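Dihydroneopterin triphosphate diphosphatase (Escherichia coli, PDB 2O1C) probably hydrolyses dihydroneopterin triphosphate to the monophosphate and pyrophosphate in folate biosynthesis, and can also act on nucleoside triphosphates, preferring dATP. Local coordinates at residues Leu25-Arg30 and Gln37-Ser42; Val57-Thr62 and Phe115-Ala120. All blocks are in the same frame, centred on the assembly; numbering follows the deposited sequence.

In the fold
Both contacts lie close to the bound pyrophosphate of a Nudix domain. Interaction 1 is buried near the middle of the chain and joins two neighbouring sheet strands, 23-28 and 36-42; it combines backbone pairing and apolar packing with an arginine, a threonine and a serine turned to the bound pyrophosphate. Interaction 2, partly exposed, docks the loop 115-120 on the C-terminal end of helix 49-61, and its chemistry is acidic: carboxylates, helix carbonyls and bridging waters. The two meet where Q37 of the first takes a hydrogen bond from H118 of the second and where V39 packs against E60, linking the anion-binding strand to the magnesium ligands inferred by similarity.

Interaction 1: residues Leu25-Arg30 and Gln37-Ser42; sequences LMLQRR and QSVTGS. With PPV (pyrophosphate), chain G; SO4 (sulfate ion), chain E.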
loop_
_atom_site.group_PDB
_atom_site.type_symbol
_atom_site.label_atom_id
_atom_site.label_comp_id
_atom_site.label_asym_id
_atom_site.label_seq_id
_atom_site.Cartn_x
_atom_site.Cartn_y
_atom_site.Cartn_z
ATOM N N LEU A 25 2.151 7.019 6.798
ATOM C CA LEU A 25 0.791 6.601 7.090
ATOM C C LEU A 25 0.713 5.072 7.142
ATOM O O LEU A 25 0.845 4.421 6.126
ATOM C CB LEU A 25 -0.155 7.113 5.994
ATOM C CG LEU A 25 -1.622 7.478 6.309
ATOM C CD1 LEU A 25 -2.534 7.178 5.121
ATOM C CD2 LEU A 25 -2.202 6.908 7.598
ATOM N N MET A 26 0.497 4.518 8.331
ATOM C CA MET A 26 0.407 3.065 8.489
ATOM C C MET A 26 -1.020 2.643 8.840
ATOM O O MET A 26 -1.698 3.290 9.643
ATOM C CB MET A 26 1.440 2.564 9.503
ATOM C CG MET A 26 2.896 2.854 9.058
ATOM S SD MET A 26 3.309 2.124 7.454
ATOM C CE MET A 26 3.539 0.415 7.959
ATOM N N LEU A 27 -1.476 1.573 8.192
ATOM C CA LEU A 27 -2.870 1.162 8.234
ATOM C C LEU A 27 -2.966 -0.291 8.685
ATOM O O LEU A 27 -2.264 -1.167 8.149
ATOM C CB LEU A 27 -3.499 1.308 6.838
ATOM C CG LEU A 27 -3.474 2.694 6.186
ATOM C CD1 LEU A 27 -3.528 2.588 4.674
ATOM C CD2 LEU A 27 -4.622 3.547 6.706
ATOM N N GLN A 28 -3.868 -0.534 9.630
ATOM C CA GLN A 28 -4.059 -1.841 10.246
ATOM C C GLN A 28 -5.035 -2.704 9.438
ATOM O O GLN A 28 -6.214 -2.379 9.288
ATOM C CB GLN A 28 -4.521 -1.695 11.704
ATOM C CG GLN A 28 -4.574 -3.023 12.483
ATOM C CD GLN A 28 -5.204 -2.907 13.873
ATOM O OE1 GLN A 28 -5.972 -1.992 14.161
ATOM N NE2 GLN A 28 -4.891 -3.861 14.727
ATOM N N ARG A 29 -4.530 -3.814 8.912
ATOM C CA ARG A 29 -5.359 -4.712 8.094
ATOM C C ARG A 29 -6.476 -5.388 8.887
ATOM O O ARG A 29 -6.355 -5.602 10.085
ATOM C CB ARG A 29 -4.496 -5.761 7.373
ATOM C CG ARG A 29 -3.595 -5.174 6.302
ATOM C CD ARG A 29 -2.814 -6.236 5.536
ATOM N NE ARG A 29 -3.667 -7.131 4.743
ATOM C CZ ARG A 29 -3.922 -6.985 3.439
ATOM N NH1 ARG A 29 -3.421 -5.965 2.747
ATOM N NH2 ARG A 29 -4.691 -7.869 2.810
ATOM N N ARG A 30 -7.561 -5.713 8.191
ATOM C CA ARG A 30 -8.728 -6.332 8.816
ATOM C C ARG A 30 -8.690 -7.862 8.730
ATOM O O ARG A 30 -9.406 -8.515 9.471
ATOM C CB ARG A 30 -10.020 -5.789 8.212
ATOM C CG ARG A 30 -10.323 -6.307 6.816
ATOM C CD ARG A 30 -11.675 -5.823 6.319
ATOM N NE ARG A 30 -11.772 -5.986 4.871
ATOM C CZ ARG A 30 -12.501 -5.214 4.071
ATOM N NH1 ARG A 30 -13.218 -4.212 4.568
ATOM N NH2 ARG A 30 -12.506 -5.445 2.763
ATOM N N GLN A 37 0.498 -1.545 7.363
ATOM C CA GLN A 37 1.046 -1.370 6.022
ATOM C C GLN A 37 0.666 -0.027 5.418
ATOM O O GLN A 37 -0.281 0.636 5.857
ATOM C CB GLN A 37 0.493 -2.478 5.097
ATOM C CG GLN A 37 -1.051 -2.513 5.083
ATOM C CD GLN A 37 -1.648 -3.182 3.856
ATOM O OE1 GLN A 37 -2.867 -3.148 3.653
ATOM N NE2 GLN A 37 -0.799 -3.806 3.034
ATOM N N SER A 38 1.399 0.336 4.374
ATOM C CA SER A 38 0.978 1.353 3.418
ATOM C C SER A 38 -0.170 0.782 2.568
ATOM O O SER A 38 -0.640 -0.335 2.793
ATOM C CB SER A 38 2.172 1.753 2.536
ATOM O OG SER A 38 3.298 2.175 3.317
ATOM N N VAL A 39 -0.632 1.553 1.594
ATOM C CA VAL A 39 -1.737 1.130 0.733
ATOM C C VAL A 39 -1.269 0.058 -0.263
ATOM O O VAL A 39 -0.248 0.209 -0.931
ATOM C CB VAL A 39 -2.345 2.352 0.011
ATOM C CG1 VAL A 39 -3.232 1.954 -1.177
ATOM C CG2 VAL A 39 -3.106 3.221 1.006
ATOM N N THR A 40 -2.004 -1.046 -0.327
ATOM C CA THR A 40 -1.736 -2.072 -1.338
ATOM C C THR A 40 -3.015 -2.507 -2.056
ATOM O O THR A 40 -4.128 -2.326 -1.548
ATOM C CB THR A 40 -1.088 -3.346 -0.734
ATOM O OG1 THR A 40 -1.958 -3.921 0.258
ATOM C CG2 THR A 40 0.264 -3.063 -0.129
ATOM N N GLY A 41 -2.853 -3.101 -3.234
ATOM C CA GLY A 41 -3.991 -3.738 -3.893
ATOM C C GLY A 41 -3.634 -4.365 -5.226
ATOM O O GLY A 41 -2.557 -4.123 -5.759
ATOM N N SER A 42 -4.553 -5.166 -5.752
ATOM C CA SER A 42 -4.394 -5.823 -7.063
ATOM C C SER A 42 -4.530 -4.858 -8.228
ATOM O O SER A 42 -5.355 -3.942 -8.183
ATOM C CB SER A 42 -5.454 -6.916 -7.229
ATOM O OG SER A 42 -5.183 -8.018 -6.382
HETATM O O11 PPV G . -7.602 -7.468 -3.059
HETATM P P1 PPV G . -6.290 -6.773 -3.320
HETATM O O21 PPV G . -5.191 -7.655 -3.866
HETATM O O31 PPV G . -6.536 -5.504 -4.101
HETATM O OPP PPV G . -5.793 -6.299 -1.834
HETATM P P2 PPV G . -4.392 -6.563 -1.036
HETATM O O12 PPV G . -3.299 -6.772 -2.053
HETATM O O22 PPV G . -4.599 -7.739 -0.132
HETATM O O32 PPV G . -4.238 -5.298 -0.235
HETATM S S SO4 E . -10.695 -8.956 1.429
HETATM O O1 SO4 E . -11.247 -8.546 2.717
HETATM O O2 SO4 E . -9.247 -9.095 1.556
HETATM O O3 SO4 E . -11.272 -10.240 1.045
HETATM O O4 SO4 E . -11.018 -7.956 0.415
HETATM O O HOH W 1 2.207 4.727 3.832
#
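R29 and Q37 meet beside the bound pyrophosphate, where R29 NH1 donates to Q37 OE1 at 3.0 Å. The bond is bent and comes from above the amide plane rather than along a lone pair, with guanidinium and amide turned 75° against each other. The same NH1 also reaches PPV O32 almost straight, while NH2 lies 2.9 Å from PPV O22, so two nitrogens of one guanidinium hold the P2 phosphate. A bend at chi3 (65°) turns the end of the chain so that its NH1 edge faces the Q37 amide and the ligand. T40 OG1 donates to PPV O32 at 2.7 Å and in turn accepts from Q37 NE2, and S42 grips the P1 phosphate through its backbone N, 2.6 Å from PPV O31, and its hydroxyl. R29 and T40 are substrate-binding residues by similarity, and G41 and S42 open the Nudix box; here all four contact a bound pyrophosphate, which is also a product of the reaction.

Behind this first shell lies a beta hairpin of strands 23-28 and 36-42, in which L27 and Q37 form an antiparallel hydrogen-bonded pair. L27 N donates to Q37 O and Q37 N to L27 O, fixing the backbone from which the glutamine springs. Alongside, L27 CD1 packs on V39 CG2 at 3.7 Å. M26 folds its CE onto Q37 CA, 3.6 Å away, and a water joins L25 O to S38 OG. Further out, D31 forms a salt bridge with R29, H118 donates to Q37 OE1, and K7 also binds the pyrophosphate.

Interaction 2: residues Val57-Thr62 and Phe115-Ala120; sequences VKEEVT and FTEHLA
F115 meets the end of helix 49-61 through its backbone, its CA lying 3.4 Å from E60 O in a CA-H...O contact. T116 follows with a backbone hydrogen bond, its N reaching E60 O at 3.3 Å from above the carbonyl plane. T116 OG1 lies an unusually short 2.5 Å from E59 O, a length that is doubtful. The hydroxyl sits between the backbone N and the carbonyl carbon (chi1 62°), a rotation that places it beside that carbonyl while CG2 approaches T62 OG1, itself bonded to V114.

E117 brings its extended side chain across that of E60 at about a right angle, the carboxylates nearly perpendicular and E117 OE1 3.2 Å from E60 OE2. These two oxygens are both acceptors and are not hydrogen-bonded to each other; such a gathering of acids fits a magnesium site, and E56, E60 and E117 are its ligands by similarity. A water bridges E117 OE2 and E59 OE1, which also has a salt bridge to R55.

H118 turns the CE1 edge of its ring to the E60 carboxylate, 3.6 Å from OE1, with the two planes 82° apart. Another water links E60 O, E117 N and H118 ND1, and H118 NE2 bonds to Q37. An alanine in place of E60 would probably leave E117 and E56 to hold the metal of the inferred site without a third carboxylate and open a gap beside H118 CE1.

L119 and A120 then carry the loop to backbone bonds with Q28, so 115-120 spans from the end of helix 49-61 to strand 23-28, just ahead of the edge strand 121-125.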
loop_
_atom_site.group_PDB
_atom_site.type_symbol
_atom_site.label_atom_id
_atom_site.label_comp_id
_atom_site.label_asym_id
_atom_site.label_seq_id
_atom_site.Cartn_x
_atom_site.Cartn_y
_atom_site.Cartn_z
ATOM N N VAL A 57 -5.733 4.110 -3.500
ATOM C CA VAL A 57 -5.535 5.246 -2.581
ATOM C C VAL A 57 -6.896 5.898 -2.268
ATOM O O VAL A 57 -7.214 6.182 -1.105
ATOM C CB VAL A 57 -4.507 6.264 -3.147
ATOM C CG1 VAL A 57 -4.439 7.551 -2.296
ATOM C CG2 VAL A 57 -3.119 5.623 -3.236
ATOM N N LYS A 58 -7.699 6.088 -3.311
ATOM C CA LYS A 58 -9.050 6.636 -3.179
ATOM C C LYS A 58 -9.988 5.714 -2.393
ATOM O O LYS A 58 -10.722 6.170 -1.499
ATOM C CB LYS A 58 -9.643 6.948 -4.560
ATOM C CG LYS A 58 -10.952 7.736 -4.502
ATOM C CD LYS A 58 -11.490 8.097 -5.882
ATOM C CE LYS A 58 -12.657 9.073 -5.741
ATOM N NZ LYS A 58 -13.174 9.547 -7.051
ATOM N N GLU A 59 -9.961 4.427 -2.727
ATOM C CA GLU A 59 -10.844 3.436 -2.102
ATOM C C GLU A 59 -10.496 3.195 -0.634
ATOM O O GLU A 59 -11.385 3.112 0.219
ATOM C CB GLU A 59 -10.804 2.114 -2.879
ATOM C CG GLU A 59 -11.605 2.106 -4.183
ATOM C CD GLU A 59 -11.531 0.769 -4.917
ATOM O OE1 GLU A 59 -10.811 -0.144 -4.460
ATOM O OE2 GLU A 59 -12.192 0.630 -5.957
ATOM N N GLU A 60 -9.204 3.111 -0.340
ATOM C CA GLU A 60 -8.756 2.748 1.000
ATOM C C GLU A 60 -8.625 3.905 1.992
ATOM O O GLU A 60 -8.890 3.719 3.170
ATOM C CB GLU A 60 -7.447 1.979 0.952
ATOM C CG GLU A 60 -7.533 0.643 0.220
ATOM C CD GLU A 60 -6.367 -0.264 0.526
ATOM O OE1 GLU A 60 -5.235 0.230 0.688
ATOM O OE2 GLU A 60 -6.584 -1.485 0.618
ATOM N N VAL A 61 -8.175 5.072 1.528
ATOM C CA VAL A 61 -7.925 6.202 2.440
ATOM C C VAL A 61 -8.588 7.502 1.993
ATOM O O VAL A 61 -8.307 8.574 2.547
ATOM C CB VAL A 61 -6.405 6.431 2.722
ATOM C CG1 VAL A 61 -5.787 5.206 3.367
ATOM C CG2 VAL A 61 -5.642 6.818 1.451
ATOM N N THR A 62 -9.458 7.394 0.985
ATOM C CA THR A 62 -10.299 8.506 0.541
ATOM C C THR A 62 -9.478 9.756 0.191
ATOM O O THR A 62 -9.849 10.893 0.522
ATOM C CB THR A 62 -11.416 8.824 1.577
ATOM O OG1 THR A 62 -11.816 7.621 2.254
ATOM C CG2 THR A 62 -12.641 9.442 0.895
ATOM N N PHE A 115 -10.553 6.014 6.592
ATOM C CA PHE A 115 -10.209 4.691 6.101
ATOM C C PHE A 115 -11.470 3.846 6.003
ATOM O O PHE A 115 -12.413 4.012 6.784
ATOM C CB PHE A 115 -9.154 4.030 7.001
ATOM C CG PHE A 115 -9.541 3.971 8.455
ATOM C CD1 PHE A 115 -9.319 5.060 9.299
ATOM C CD2 PHE A 115 -10.126 2.825 8.983
ATOM C CE1 PHE A 115 -9.678 5.006 10.650
ATOM C CE2 PHE A 115 -10.485 2.759 10.334
ATOM C CZ PHE A 115 -10.262 3.858 11.169
ATOM N N THR A 116 -11.487 2.944 5.034
ATOM C CA THR A 116 -12.710 2.221 4.701
ATOM C C THR A 116 -12.561 0.716 4.864
ATOM O O THR A 116 -13.530 0.017 5.154
ATOM C CB THR A 116 -13.159 2.528 3.253
ATOM O OG1 THR A 116 -12.147 2.091 2.335
ATOM C CG2 THR A 116 -13.393 4.024 3.069
ATOM N N GLU A 117 -11.342 0.224 4.687
ATOM C CA GLU A 117 -11.098 -1.210 4.614
ATOM C C GLU A 117 -10.196 -1.700 5.743
ATOM O O GLU A 117 -10.152 -2.897 6.030
ATOM C CB GLU A 117 -10.505 -1.573 3.243
ATOM C CG GLU A 117 -11.379 -1.141 2.049
ATOM C CD GLU A 117 -10.774 -1.469 0.688
ATOM O OE1 GLU A 117 -9.727 -2.144 0.618
ATOM O OE2 GLU A 117 -11.363 -1.061 -0.332
ATOM N N HIS A 118 -9.479 -0.778 6.379
ATOM C CA HIS A 118 -8.590 -1.116 7.480
ATOM C C HIS A 118 -9.281 -0.894 8.827
ATOM O O HIS A 118 -10.408 -0.390 8.887
ATOM C CB HIS A 118 -7.281 -0.307 7.371
ATOM C CG HIS A 118 -6.408 -0.728 6.228
ATOM N ND1 HIS A 118 -6.601 -0.285 4.935
ATOM C CD2 HIS A 118 -5.363 -1.588 6.178
ATOM C CE1 HIS A 118 -5.690 -0.827 4.145
ATOM N NE2 HIS A 118 -4.922 -1.617 4.877
ATOM N N LEU A 119 -8.603 -1.269 9.906
ATOM C CA LEU A 119 -9.175 -1.164 11.241
ATOM C C LEU A 119 -8.822 0.145 11.951
ATOM O O LEU A 119 -9.525 0.594 12.876
ATOM C CB LEU A 119 -8.712 -2.348 12.072
ATOM C CG LEU A 119 -9.141 -3.739 11.587
ATOM C CD1 LEU A 119 -8.546 -4.780 12.512
ATOM C CD2 LEU A 119 -10.670 -3.899 11.525
ATOM N N ALA A 120 -7.730 0.753 11.507
ATOM C CA ALA A 120 -7.104 1.858 12.219
ATOM C C ALA A 120 -5.971 2.419 11.386
ATOM O O ALA A 120 -5.518 1.786 10.433
ATOM C CB ALA A 120 -6.557 1.381 13.552
HETATM O O HOH W 2 -9.827 -1.361 -2.355
HETATM O O HOH W 3 -8.761 1.410 4.500
#